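Local coordinates for staphylococcal nuclease domain-containing protein 1 (Drosophila melanogaster, PDB 2WAC), which cleaves DNA and RNA as an endonuclease, associates with the RNA-induced silencing complex and binds peptides carrying symmetrically dimethylated arginine through its Tudor domain, at residues A[16-21]-A[135-140]; A[58-63]-A[83-88]; A[38-43]-A[101-106]. All coordinates share one frame; numbering follows the deposited sequence.

Contact 1 (A[16-21]-A[135-140]); sequences LTFFAQ and RAFSED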
ATOM      1  N   LEU A  16       0.172   4.697   7.434  1.00 24.61           N
ATOM      2  CA  LEU A  16      -1.056   3.916   7.241  1.00 24.36           C
ATOM      3  C   LEU A  16      -1.712   4.085   5.868  1.00 24.01           C
ATOM      4  O   LEU A  16      -2.932   3.977   5.732  1.00 24.08           O
ATOM      5  CB  LEU A  16      -2.060   4.131   8.385  1.00 24.44           C
ATOM      6  CG  LEU A  16      -1.748   3.450   9.724  1.00 24.47           C
ATOM      7  CD1 LEU A  16      -2.735   3.885  10.782  1.00 24.60           C
ATOM      8  CD2 LEU A  16      -1.753   1.934   9.602  1.00 24.83           C
ATOM      9  N   THR A  17      -0.897   4.367   4.856  1.00 23.49           N
ATOM     10  CA  THR A  17      -1.318   4.122   3.486  1.00 22.95           C
ATOM     11  C   THR A  17      -0.977   2.661   3.203  1.00 22.53           C
ATOM     12  O   THR A  17      -0.165   2.057   3.913  1.00 22.29           O
ATOM     13  CB  THR A  17      -0.663   5.078   2.447  1.00 23.00           C
ATOM     14  OG1 THR A  17       0.736   4.796   2.321  1.00 22.82           O
ATOM     15  CG2 THR A  17      -0.867   6.542   2.838  1.00 22.93           C
ATOM     16  N   PHE A  18      -1.618   2.082   2.196  1.00 22.04           N
ATOM     17  CA  PHE A  18      -1.379   0.686   1.855  1.00 21.75           C
ATOM     18  C   PHE A  18      -1.531   0.467   0.359  1.00 21.60           C
ATOM     19  O   PHE A  18      -2.243   1.211  -0.315  1.00 21.48           O
ATOM     20  CB  PHE A  18      -2.319  -0.247   2.642  1.00 21.56           C
ATOM     21  CG  PHE A  18      -3.782  -0.014   2.366  1.00 21.25           C
ATOM     22  CD1 PHE A  18      -4.506   0.917   3.107  1.00 20.44           C
ATOM     23  CD2 PHE A  18      -4.437  -0.727   1.363  1.00 20.79           C
ATOM     24  CE1 PHE A  18      -5.858   1.141   2.850  1.00 20.47           C
ATOM     25  CE2 PHE A  18      -5.786  -0.508   1.096  1.00 20.70           C
ATOM     26  CZ  PHE A  18      -6.499   0.426   1.843  1.00 20.07           C
ATOM     27  N   PHE A  19      -0.848  -0.554  -0.150  1.00 21.45           N
ATOM     28  CA  PHE A  19      -1.007  -0.977  -1.533  1.00 21.44           C
ATOM     29  C   PHE A  19      -1.826  -2.255  -1.581  1.00 21.59           C
ATOM     30  O   PHE A  19      -1.617  -3.171  -0.779  1.00 21.67           O
ATOM     31  CB  PHE A  19       0.355  -1.206  -2.194  1.00 21.39           C
ATOM     32  CG  PHE A  19       1.108   0.057  -2.498  1.00 20.97           C
ATOM     33  CD1 PHE A  19       1.757   0.761  -1.487  1.00 21.17           C
ATOM     34  CD2 PHE A  19       1.189   0.533  -3.803  1.00 20.53           C
ATOM     35  CE1 PHE A  19       2.464   1.928  -1.769  1.00 21.03           C
ATOM     36  CE2 PHE A  19       1.890   1.695  -4.093  1.00 20.82           C
ATOM     37  CZ  PHE A  19       2.529   2.396  -3.074  1.00 20.90           C
ATOM     38  N   ALA A  20      -2.757  -2.312  -2.529  1.00 21.68           N
ATOM     39  CA  ALA A  20      -3.608  -3.481  -2.699  1.00 21.89           C
ATOM     40  C   ALA A  20      -3.614  -3.969  -4.146  1.00 22.05           C
ATOM     41  O   ALA A  20      -3.605  -3.167  -5.080  1.00 21.98           O
ATOM     42  CB  ALA A  20      -5.027  -3.176  -2.233  1.00 21.71           C
ATOM     43  N   GLN A  21      -3.615  -5.291  -4.310  1.00 22.37           N
ATOM     44  CA  GLN A  21      -3.801  -5.925  -5.613  1.00 22.82           C
ATOM     45  C   GLN A  21      -5.241  -6.403  -5.743  1.00 23.17           C
ATOM     46  O   GLN A  21      -5.835  -6.859  -4.769  1.00 23.13           O
ATOM     47  CB  GLN A  21      -2.874  -7.134  -5.770  1.00 22.68           C
ATOM     48  CG  GLN A  21      -1.392  -6.818  -5.899  1.00 22.92           C
ATOM     49  CD  GLN A  21      -0.514  -8.059  -5.766  1.00 23.11           C
ATOM     50  OE1 GLN A  21      -0.974  -9.119  -5.336  1.00 23.42           O
ATOM     51  NE2 GLN A  21       0.758  -7.924  -6.118  1.00 23.07           N
ATOM     52  N   ARG A 135       1.848  -2.310  13.554  1.00 26.50           N
ATOM     53  CA  ARG A 135       1.954  -3.746  13.816  1.00 26.14           C
ATOM     54  C   ARG A 135       0.573  -4.406  13.820  1.00 25.72           C
ATOM     55  O   ARG A 135       0.382  -5.465  13.218  1.00 25.57           O
ATOM     56  CB  ARG A 135       2.651  -3.991  15.159  1.00 26.22           C
ATOM     57  CG  ARG A 135       3.057  -5.441  15.408  1.00 26.67           C
ATOM     58  CD  ARG A 135       2.983  -5.812  16.892  1.00 27.37           C
ATOM     59  NE  ARG A 135       1.626  -5.692  17.434  1.00 27.98           N
ATOM     60  CZ  ARG A 135       0.648  -6.576  17.242  1.00 28.26           C
ATOM     61  NH1 ARG A 135       0.861  -7.667  16.515  1.00 28.46           N
ATOM     62  NH2 ARG A 135      -0.546  -6.366  17.777  1.00 28.18           N
ATOM     63  N   ALA A 136      -0.379  -3.765  14.499  1.00 25.29           N
ATOM     64  CA  ALA A 136      -1.744  -4.279  14.617  1.00 24.98           C
ATOM     65  C   ALA A 136      -2.472  -4.335  13.276  1.00 24.77           C
ATOM     66  O   ALA A 136      -3.188  -5.297  12.999  1.00 24.83           O
ATOM     67  CB  ALA A 136      -2.541  -3.456  15.621  1.00 24.99           C
ATOM     68  N   PHE A 137      -2.281  -3.308  12.450  1.00 24.52           N
ATOM     69  CA  PHE A 137      -2.950  -3.223  11.151  1.00 24.36           C
ATOM     70  C   PHE A 137      -2.373  -4.218  10.146  1.00 24.34           C
ATOM     71  O   PHE A 137      -3.114  -4.794   9.348  1.00 24.25           O
ATOM     72  CB  PHE A 137      -2.892  -1.795  10.598  1.00 24.27           C
ATOM     73  CG  PHE A 137      -3.596  -1.621   9.272  1.00 24.06           C
ATOM     74  CD1 PHE A 137      -4.925  -2.009   9.112  1.00 23.74           C
ATOM     75  CD2 PHE A 137      -2.930  -1.053   8.190  1.00 23.78           C
ATOM     76  CE1 PHE A 137      -5.575  -1.845   7.890  1.00 23.70           C
ATOM     77  CE2 PHE A 137      -3.574  -0.878   6.965  1.00 23.89           C
ATOM     78  CZ  PHE A 137      -4.897  -1.277   6.816  1.00 23.69           C
ATOM     79  N   SER A 138      -1.057  -4.413  10.200  1.00 24.33           N
ATOM     80  CA  SER A 138      -0.374  -5.390   9.356  1.00 24.43           C
ATOM     81  C   SER A 138      -0.790  -6.823   9.681  1.00 24.54           C
ATOM     82  O   SER A 138      -0.959  -7.646   8.778  1.00 24.42           O
ATOM     83  CB  SER A 138       1.145  -5.238   9.479  1.00 24.42           C
ATOM     84  OG  SER A 138       1.814  -6.191   8.675  1.00 24.62           O
ATOM     85  N   GLU A 139      -0.953  -7.114  10.971  1.00 24.72           N
ATOM     86  CA  GLU A 139      -1.426  -8.422  11.413  1.00 25.04           C
ATOM     87  C   GLU A 139      -2.857  -8.679  10.932  1.00 24.90           C
ATOM     88  O   GLU A 139      -3.217  -9.812  10.613  1.00 24.93           O
ATOM     89  CB  GLU A 139      -1.344  -8.542  12.937  1.00 25.24           C
ATOM     90  CG  GLU A 139      -1.317  -9.982  13.436  1.00 26.39           C
ATOM     91  CD  GLU A 139      -1.433 -10.096  14.946  1.00 28.01           C
ATOM     92  OE1 GLU A 139      -0.929  -9.205  15.664  1.00 28.60           O
ATOM     93  OE2 GLU A 139      -2.031 -11.087  15.416  1.00 28.85           O
ATOM     94  N   ASP A 140      -3.657  -7.615  10.882  1.00 24.84           N
ATOM     95  CA  ASP A 140      -5.040  -7.682  10.409  1.00 24.74           C
ATOM     96  C   ASP A 140      -5.154  -8.003   8.917  1.00 24.59           C
ATOM     97  O   ASP A 140      -5.923  -8.885   8.530  1.00 24.72           O
ATOM     98  CB  ASP A 140      -5.771  -6.362  10.693  1.00 24.86           C
ATOM     99  CG  ASP A 140      -6.098  -6.162  12.168  1.00 25.26           C
ATOM    100  OD1 ASP A 140      -6.088  -7.148  12.938  1.00 25.58           O
ATOM    101  OD2 ASP A 140      -6.378  -5.008  12.553  1.00 25.76           O
TER

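Contact 2 (A[58-63]-A[83-88]); sequences VAAQFT and VLYIDY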
ATOM      1  N   VAL A  58      11.203   0.984 -15.514  1.00 24.31           N
ATOM      2  CA  VAL A  58      12.357   0.106 -15.717  1.00 24.27           C
ATOM      3  C   VAL A  58      12.117  -1.329 -15.253  1.00 24.26           C
ATOM      4  O   VAL A  58      11.082  -1.649 -14.661  1.00 24.10           O
ATOM      5  CB  VAL A  58      13.623   0.647 -14.984  1.00 24.25           C
ATOM      6  CG1 VAL A  58      14.051   1.995 -15.547  1.00 24.32           C
ATOM      7  CG2 VAL A  58      13.396   0.738 -13.474  1.00 24.26           C
ATOM      8  N   ALA A  59      13.088  -2.188 -15.547  1.00 24.19           N
ATOM      9  CA  ALA A  59      13.213  -3.469 -14.875  1.00 24.13           C
ATOM     10  C   ALA A  59      14.281  -3.305 -13.801  1.00 23.98           C
ATOM     11  O   ALA A  59      15.378  -2.807 -14.075  1.00 24.15           O
ATOM     12  CB  ALA A  59      13.599  -4.553 -15.856  1.00 24.12           C
ATOM     13  N   ALA A  60      13.946  -3.700 -12.578  1.00 23.79           N
ATOM     14  CA  ALA A  60      14.857  -3.578 -11.447  1.00 23.46           C
ATOM     15  C   ALA A  60      15.080  -4.929 -10.788  1.00 23.38           C
ATOM     16  O   ALA A  60      14.121  -5.655 -10.503  1.00 23.07           O
ATOM     17  CB  ALA A  60      14.316  -2.578 -10.435  1.00 23.39           C
ATOM     18  N   GLN A  61      16.348  -5.259 -10.551  1.00 23.34           N
ATOM     19  CA  GLN A  61      16.718  -6.496  -9.872  1.00 23.42           C
ATOM     20  C   GLN A  61      16.696  -6.280  -8.357  1.00 23.41           C
ATOM     21  O   GLN A  61      17.628  -5.705  -7.784  1.00 23.29           O
ATOM     22  CB  GLN A  61      18.090  -6.986 -10.343  1.00 23.47           C
ATOM     23  CG  GLN A  61      18.355  -8.471 -10.087  1.00 23.79           C
ATOM     24  CD  GLN A  61      19.793  -8.878 -10.378  1.00 24.55           C
ATOM     25  OE1 GLN A  61      20.696  -8.043 -10.405  1.00 24.82           O
ATOM     26  NE2 GLN A  61      20.009 -10.172 -10.592  1.00 24.62           N
ATOM     27  N   PHE A  62      15.609  -6.734  -7.735  1.00 23.48           N
ATOM     28  CA  PHE A  62      15.366  -6.620  -6.294  1.00 23.62           C
ATOM     29  C   PHE A  62      16.549  -7.186  -5.508  1.00 23.84           C
ATOM     30  O   PHE A  62      17.018  -8.287  -5.799  1.00 23.74           O
ATOM     31  CB  PHE A  62      14.057  -7.359  -5.959  1.00 23.65           C
ATOM     32  CG  PHE A  62      13.519  -7.116  -4.564  1.00 23.51           C
ATOM     33  CD1 PHE A  62      13.801  -5.947  -3.861  1.00 23.35           C
ATOM     34  CD2 PHE A  62      12.675  -8.059  -3.978  1.00 23.81           C
ATOM     35  CE1 PHE A  62      13.285  -5.738  -2.582  1.00 23.46           C
ATOM     36  CE2 PHE A  62      12.143  -7.856  -2.704  1.00 23.76           C
ATOM     37  CZ  PHE A  62      12.451  -6.690  -2.003  1.00 23.77           C
ATOM     38  N   THR A  63      17.038  -6.424  -4.529  1.00 24.15           N
ATOM     39  CA  THR A  63      18.216  -6.831  -3.749  1.00 24.52           C
ATOM     40  C   THR A  63      17.956  -8.046  -2.860  1.00 24.65           C
ATOM     41  O   THR A  63      18.896  -8.733  -2.461  1.00 24.76           O
ATOM     42  CB  THR A  63      18.791  -5.685  -2.878  1.00 24.50           C
ATOM     43  OG1 THR A  63      17.797  -5.218  -1.956  1.00 24.64           O
ATOM     44  CG2 THR A  63      19.262  -4.540  -3.737  1.00 24.72           C
ATOM     45  N   VAL A  83      13.528   3.490  -6.321  1.00 21.62           N
ATOM     46  CA  VAL A  83      12.494   2.906  -7.176  1.00 21.55           C
ATOM     47  C   VAL A  83      11.284   2.409  -6.384  1.00 21.56           C
ATOM     48  O   VAL A  83      11.399   2.055  -5.210  1.00 21.53           O
ATOM     49  CB  VAL A  83      13.043   1.761  -8.093  1.00 21.49           C
ATOM     50  CG1 VAL A  83      14.228   2.244  -8.926  1.00 21.60           C
ATOM     51  CG2 VAL A  83      13.414   0.509  -7.282  1.00 21.42           C
ATOM     52  N   LEU A  84      10.127   2.410  -7.043  1.00 21.52           N
ATOM     53  CA  LEU A  84       8.907   1.817  -6.511  1.00 21.51           C
ATOM     54  C   LEU A  84       8.585   0.570  -7.322  1.00 21.48           C
ATOM     55  O   LEU A  84       8.503   0.634  -8.547  1.00 21.42           O
ATOM     56  CB  LEU A  84       7.737   2.810  -6.590  1.00 21.42           C
ATOM     57  CG  LEU A  84       6.314   2.243  -6.440  1.00 21.48           C
ATOM     58  CD1 LEU A  84       6.017   1.829  -5.001  1.00 20.96           C
ATOM     59  CD2 LEU A  84       5.257   3.223  -6.949  1.00 21.04           C
ATOM     60  N   TYR A  85       8.410  -0.561  -6.641  1.00 21.52           N
ATOM     61  CA  TYR A  85       7.996  -1.795  -7.305  1.00 21.52           C
ATOM     62  C   TYR A  85       6.488  -1.764  -7.533  1.00 21.54           C
ATOM     63  O   TYR A  85       5.700  -2.069  -6.636  1.00 21.45           O
ATOM     64  CB  TYR A  85       8.460  -3.024  -6.513  1.00 21.60           C
ATOM     65  CG  TYR A  85       9.969  -3.127  -6.468  1.00 21.58           C
ATOM     66  CD1 TYR A  85      10.681  -3.636  -7.553  1.00 22.02           C
ATOM     67  CD2 TYR A  85      10.689  -2.683  -5.357  1.00 21.73           C
ATOM     68  CE1 TYR A  85      12.072  -3.717  -7.532  1.00 22.19           C
ATOM     69  CE2 TYR A  85      12.082  -2.760  -5.325  1.00 22.21           C
ATOM     70  CZ  TYR A  85      12.766  -3.279  -6.418  1.00 22.29           C
ATOM     71  OH  TYR A  85      14.142  -3.360  -6.402  1.00 22.18           O
ATOM     72  N   ILE A  86       6.110  -1.378  -8.753  1.00 21.66           N
ATOM     73  CA  ILE A  86       4.740  -0.951  -9.082  1.00 21.68           C
ATOM     74  C   ILE A  86       3.655  -2.021  -8.969  1.00 21.86           C
ATOM     75  O   ILE A  86       2.467  -1.700  -8.887  1.00 21.92           O
ATOM     76  CB  ILE A  86       4.661  -0.279 -10.491  1.00 21.69           C
ATOM     77  CG1 ILE A  86       5.201  -1.213 -11.586  1.00 21.30           C
ATOM     78  CG2 ILE A  86       5.392   1.069 -10.490  1.00 21.13           C
ATOM     79  CD1 ILE A  86       4.646  -0.930 -12.976  1.00 21.21           C
ATOM     80  N   ASP A  87       4.061  -3.285  -8.960  1.00 22.01           N
ATOM     81  CA  ASP A  87       3.102  -4.381  -8.885  1.00 22.19           C
ATOM     82  C   ASP A  87       2.904  -4.901  -7.457  1.00 22.39           C
ATOM     83  O   ASP A  87       2.073  -5.788  -7.225  1.00 22.35           O
ATOM     84  CB  ASP A  87       3.510  -5.506  -9.841  1.00 22.09           C
ATOM     85  CG  ASP A  87       3.485  -5.071 -11.299  1.00 21.96           C
ATOM     86  OD1 ASP A  87       2.586  -4.288 -11.681  1.00 21.82           O
ATOM     87  OD2 ASP A  87       4.361  -5.514 -12.069  1.00 21.61           O
ATOM     88  N   TYR A  88       3.652  -4.328  -6.510  1.00 22.58           N
ATOM     89  CA  TYR A  88       3.643  -4.778  -5.110  1.00 22.81           C
ATOM     90  C   TYR A  88       3.514  -3.647  -4.091  1.00 22.91           C
ATOM     91  O   TYR A  88       2.769  -3.772  -3.115  1.00 23.17           O
ATOM     92  CB  TYR A  88       4.881  -5.633  -4.809  1.00 22.84           C
ATOM     93  CG  TYR A  88       4.949  -6.870  -5.671  1.00 22.89           C
ATOM     94  CD1 TYR A  88       4.313  -8.049  -5.283  1.00 22.88           C
ATOM     95  CD2 TYR A  88       5.624  -6.851  -6.894  1.00 22.91           C
ATOM     96  CE1 TYR A  88       4.359  -9.185  -6.086  1.00 22.82           C
ATOM     97  CE2 TYR A  88       5.670  -7.978  -7.703  1.00 22.70           C
ATOM     98  CZ  TYR A  88       5.040  -9.140  -7.293  1.00 22.71           C
ATOM     99  OH  TYR A  88       5.093 -10.255  -8.095  1.00 22.47           O
TER

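Contact 3 (A[38-43]-A[101-106]); sequences ADFQSN and ALPPAF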
ATOM      1  N   ALA A  38      11.758 -15.296 -17.548  1.00 24.14           N
ATOM      2  CA  ALA A  38      12.289 -16.054 -18.684  1.00 24.41           C
ATOM      3  C   ALA A  38      13.044 -15.165 -19.675  1.00 24.62           C
ATOM      4  O   ALA A  38      14.104 -15.545 -20.175  1.00 24.64           O
ATOM      5  CB  ALA A  38      11.168 -16.813 -19.387  1.00 24.36           C
ATOM      6  N   ASP A  39      12.486 -13.983 -19.938  1.00 25.00           N
ATOM      7  CA  ASP A  39      13.081 -12.980 -20.823  1.00 25.33           C
ATOM      8  C   ASP A  39      14.481 -12.574 -20.354  1.00 25.52           C
ATOM      9  O   ASP A  39      15.432 -12.557 -21.142  1.00 25.53           O
ATOM     10  CB  ASP A  39      12.171 -11.744 -20.867  1.00 25.43           C
ATOM     11  CG  ASP A  39      12.281 -10.969 -22.169  1.00 25.81           C
ATOM     12  OD1 ASP A  39      13.403 -10.573 -22.550  1.00 26.11           O
ATOM     13  OD2 ASP A  39      11.229 -10.736 -22.803  1.00 26.39           O
ATOM     14  N   PHE A  40      14.591 -12.261 -19.063  1.00 25.74           N
ATOM     15  CA  PHE A  40      15.830 -11.762 -18.466  1.00 26.02           C
ATOM     16  C   PHE A  40      16.827 -12.865 -18.100  1.00 26.20           C
ATOM     17  O   PHE A  40      17.978 -12.583 -17.762  1.00 26.24           O
ATOM     18  CB  PHE A  40      15.515 -10.873 -17.256  1.00 25.98           C
ATOM     19  CG  PHE A  40      15.224  -9.439 -17.617  1.00 26.18           C
ATOM     20  CD1 PHE A  40      14.170  -9.114 -18.471  1.00 26.59           C
ATOM     21  CD2 PHE A  40      16.002  -8.410 -17.102  1.00 26.15           C
ATOM     22  CE1 PHE A  40      13.903  -7.789 -18.807  1.00 26.70           C
ATOM     23  CE2 PHE A  40      15.740  -7.082 -17.429  1.00 26.18           C
ATOM     24  CZ  PHE A  40      14.691  -6.773 -18.287  1.00 26.30           C
ATOM     25  N   GLN A  41      16.378 -14.116 -18.163  1.00 26.51           N
ATOM     26  CA  GLN A  41      17.263 -15.268 -18.021  1.00 26.85           C
ATOM     27  C   GLN A  41      17.848 -15.630 -19.387  1.00 27.14           C
ATOM     28  O   GLN A  41      19.024 -15.984 -19.495  1.00 27.22           O
ATOM     29  CB  GLN A  41      16.508 -16.458 -17.418  1.00 26.80           C
ATOM     30  CG  GLN A  41      17.342 -17.721 -17.236  1.00 26.85           C
ATOM     31  CD  GLN A  41      16.603 -18.812 -16.485  1.00 26.86           C
ATOM     32  OE1 GLN A  41      16.266 -18.657 -15.310  1.00 26.65           O
ATOM     33  NE2 GLN A  41      16.356 -19.928 -17.161  1.00 27.03           N
ATOM     34  N   SER A  42      17.014 -15.530 -20.423  1.00 27.51           N
ATOM     35  CA  SER A  42      17.425 -15.799 -21.802  1.00 27.86           C
ATOM     36  C   SER A  42      18.361 -14.716 -22.336  1.00 28.05           C
ATOM     37  O   SER A  42      19.331 -15.017 -23.032  1.00 28.09           O
ATOM     38  CB  SER A  42      16.198 -15.938 -22.711  1.00 27.85           C
ATOM     39  OG  SER A  42      16.575 -16.203 -24.052  1.00 28.06           O
ATOM     40  N   ASN A  43      18.058 -13.460 -22.009  1.00 28.33           N
ATOM     41  CA  ASN A  43      18.890 -12.330 -22.407  1.00 28.60           C
ATOM     42  C   ASN A  43      19.165 -11.400 -21.219  1.00 28.74           C
ATOM     43  O   ASN A  43      18.522 -10.355 -21.084  1.00 28.73           O
ATOM     44  CB  ASN A  43      18.242 -11.569 -23.573  1.00 28.65           C
ATOM     45  CG  ASN A  43      19.216 -10.638 -24.291  1.00 28.80           C
ATOM     46  OD1 ASN A  43      20.435 -10.799 -24.209  1.00 28.81           O
ATOM     47  ND2 ASN A  43      18.672  -9.661 -25.009  1.00 29.04           N
ATOM     48  N   ALA A 101      16.522  -1.263 -19.096  1.00 28.61           N
ATOM     49  CA  ALA A 101      15.361  -0.842 -19.868  1.00 29.26           C
ATOM     50  C   ALA A 101      14.328  -1.962 -19.851  1.00 29.70           C
ATOM     51  O   ALA A 101      14.654  -3.126 -20.109  1.00 29.89           O
ATOM     52  CB  ALA A 101      15.759  -0.495 -21.296  1.00 29.20           C
ATOM     53  N   LEU A 102      13.092  -1.607 -19.513  1.00 30.24           N
ATOM     54  CA  LEU A 102      11.978  -2.541 -19.560  1.00 30.69           C
ATOM     55  C   LEU A 102      11.510  -2.669 -21.008  1.00 31.04           C
ATOM     56  O   LEU A 102      11.230  -1.655 -21.656  1.00 31.05           O
ATOM     57  CB  LEU A 102      10.836  -2.057 -18.657  1.00 30.72           C
ATOM     58  CG  LEU A 102       9.633  -2.967 -18.377  1.00 30.64           C
ATOM     59  CD1 LEU A 102      10.029  -4.224 -17.609  1.00 30.52           C
ATOM     60  CD2 LEU A 102       8.573  -2.199 -17.612  1.00 30.50           C
ATOM     61  N   PRO A 103      11.442  -3.912 -21.529  1.00 31.40           N
ATOM     62  CA  PRO A 103      10.995  -4.117 -22.905  1.00 31.66           C
ATOM     63  C   PRO A 103       9.550  -3.656 -23.066  1.00 31.91           C
ATOM     64  O   PRO A 103       8.704  -4.016 -22.244  1.00 32.02           O
ATOM     65  CB  PRO A 103      11.097  -5.637 -23.092  1.00 31.69           C
ATOM     66  CG  PRO A 103      12.012  -6.106 -22.014  1.00 31.56           C
ATOM     67  CD  PRO A 103      11.771  -5.186 -20.865  1.00 31.39           C
ATOM     68  N   PRO A 104       9.277  -2.829 -24.098  1.00 32.06           N
ATOM     69  CA  PRO A 104       7.951  -2.285 -24.386  1.00 32.10           C
ATOM     70  C   PRO A 104       6.784  -3.259 -24.215  1.00 32.09           C
ATOM     71  O   PRO A 104       5.659  -2.815 -23.953  1.00 32.13           O
ATOM     72  CB  PRO A 104       8.075  -1.835 -25.844  1.00 32.18           C
ATOM     73  CG  PRO A 104       9.490  -1.393 -25.953  1.00 32.17           C
ATOM     74  CD  PRO A 104      10.285  -2.306 -25.044  1.00 32.08           C
ATOM     75  N   ALA A 105       7.048  -4.560 -24.347  1.00 32.01           N
ATOM     76  CA  ALA A 105       6.035  -5.604 -24.142  1.00 31.91           C
ATOM     77  C   ALA A 105       5.503  -5.676 -22.704  1.00 31.80           C
ATOM     78  O   ALA A 105       4.365  -6.096 -22.483  1.00 31.81           O
ATOM     79  CB  ALA A 105       6.579  -6.961 -24.574  1.00 31.90           C
ATOM     80  N   PHE A 106       6.327  -5.266 -21.741  1.00 31.62           N
ATOM     81  CA  PHE A 106       5.967  -5.321 -20.320  1.00 31.45           C
ATOM     82  C   PHE A 106       5.544  -3.963 -19.755  1.00 31.38           C
ATOM     83  O   PHE A 106       5.229  -3.852 -18.570  1.00 31.40           O
ATOM     84  CB  PHE A 106       7.132  -5.878 -19.491  1.00 31.39           C
ATOM     85  CG  PHE A 106       7.526  -7.281 -19.857  1.00 31.23           C
ATOM     86  CD1 PHE A 106       6.940  -8.371 -19.220  1.00 30.91           C
ATOM     87  CD2 PHE A 106       8.494  -7.516 -20.831  1.00 31.01           C
ATOM     88  CE1 PHE A 106       7.306  -9.672 -19.554  1.00 30.94           C
ATOM     89  CE2 PHE A 106       8.864  -8.812 -21.173  1.00 30.84           C
ATOM     90  CZ  PHE A 106       8.272  -9.893 -20.532  1.00 30.74           C
TER

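Contact 1 (A[16-21]-A[135-140])
Between Leu-16 and Phe-18, the two residues that reach Phe-137, lies Thr-17, whose CB turns from the helix and whose OG1 hydrogen-bonds with Thr-13 OG1 and Glu-115 OE2. The contact itself has no polar bond. Leu-16 enters with one methyl: CD2 lies 3.5 Å from Phe-137 CD2, and the same Leu-16 CD2 is 4.0 Å from Phe-137 CB, so it touches the root and one side of the ring at a slant. Phe-18 meets the far end, its CD1 near the plane of the Phe-137 ring and 4.3 Å from Phe-137 CZ, a looser touch. Extended at chi1 (-178°), Phe-137 reaches from helix 127-141 far enough to bring CZ to the strand although the nearest CA atoms, of Leu-16 and Phe-137, are 8.4 Å apart. Strand order 1-2-3-5-4, with first and last strands paired and this helix between the third and fourth, is that of the OB-fold, the known fold of the staphylococcal nuclease family, to which this part of the fragment belongs. Leu-118 and Leu-176 also pack on Phe-137, extending the apolar core. On the same helix, Arg-135 and Glu-139 form a salt bridge one turn apart. Polar groups thus lie outside a purely apolar interface, which suggests that burial and shape, not directed bonds, join Phe-137 to the strand here.

Contact 2 (A[58-63]-A[83-88])
Tyr-85 lies between Ala-60 and Phe-62 and crosses from strand 80-85 to strand 57-61 in the Tudor domain, an SH3-like barrel in which these two strands are separated by strand 68-77. The nearest CA atoms, of Ala-60 and Val-83, are 8.1 Å apart, so side chains rather than strand pairing make the contact. On one flank the methyl of Ala-60 touches the tyrosine, CB lying 3.8 Å from Tyr-85 CE1. Phe-62 comes from the opposite side of the ring plane: its CD1 is 3.8 Å from Tyr-85 CZ, and the ring centroids stand 5.1 Å apart with planes at 58°, an oblique pairing that is neither a stack nor edge-to-face. The hydroxyl end fits closely against the backbone, with Tyr-85 OH 3.5 Å from Phe-62 CA. A chi1 of -169°, which sets CG of Phe-62 opposite its own N, brings CD1 to 3.6 Å from Tyr-85 OH, the two side chains crossing at a slant.

In the next shell, Glu-92 fixes the polar end: OE2 hydrogen-bonds to Tyr-85 OH, while OE1 takes Thr-63 OG1, tying both segments to strand 91-95. A phenylalanine in place of Tyr-85 would probably leave Glu-92 OE2 without this mate and the ring less firmly set beside Phe-62. Phe-62 and Tyr-85 fall within the region involved in dimethylarginine binding, consistent with a place at the aromatic cage of Tudor domains. Beyond Tyr-85 the chain turns at once, Tyr-88 N donating to Tyr-85 O at 3.1 Å.

Contact 3 (A[38-43]-A[101-106])
Phe-40 reaches Pro-103 and Ala-101 with the far part of its ring. Its CB leaves helix 26-42 alongside the loop rather than facing it, and CG and CD1 carry the ring across to CE1, which lies 3.9 Å from Pro-103 CD and 4.1 Å from Pro-103 CG. Pro-103 CD sits in the ring plane, so the proline meets an edge. At the tip, Phe-40 CZ is 4.1 Å from Ala-101 O, also at the edge, while Trp-68 adjoins the ring with planes at about 45°. The helix here flanks the SH3-like Tudor barrel, and the loop after strand 99-101 packs against that helix. One residue earlier, Asp-39 crosses to Phe-106: OD2 stands 3.5 Å from Phe-106 CE2, in the plane of that ring, with the carboxylate turned 73° from it. Such an approach places a negative oxygen against ring C-H groups, a contact that is likely to be mildly attractive. The carboxylate of Asp-39, turned roughly opposite its backbone N at chi1 -152°, comes to that edge. The loop is itself a tight turn, Phe-106 N donating to Pro-103 O at 2.7 Å, and Phe-106 also packs on Leu-32 and Leu-36 of the helix.

How the contacts relate
Contact 1 belongs to the nuclease-like part of the fragment; contact 2 lies in the Tudor barrel, and contact 3 joins the end of the connecting helix 26-42 to it. The centres of contacts 1 and 2 are 20 Å apart, yet their segments touch: Gln-21 NE2 lies 2.7 Å from Asp-87 O, a probable hydrogen bond between the two domains. Contacts 2 and 3, with centres 14 Å apart, share a wall, since Ala-59 CB is 3.5 Å from Phe-40 CZ. Arg-70 joins them further, meeting Asp-87 OD1 and Phe-106 O. Contact 1 comes no nearer to contact 3 than about 14 Å between nearest atoms; helix 26-42 follows strand 17-22 and runs between them. Of the three, contact 2 carries residues of the dimethylarginine-binding region.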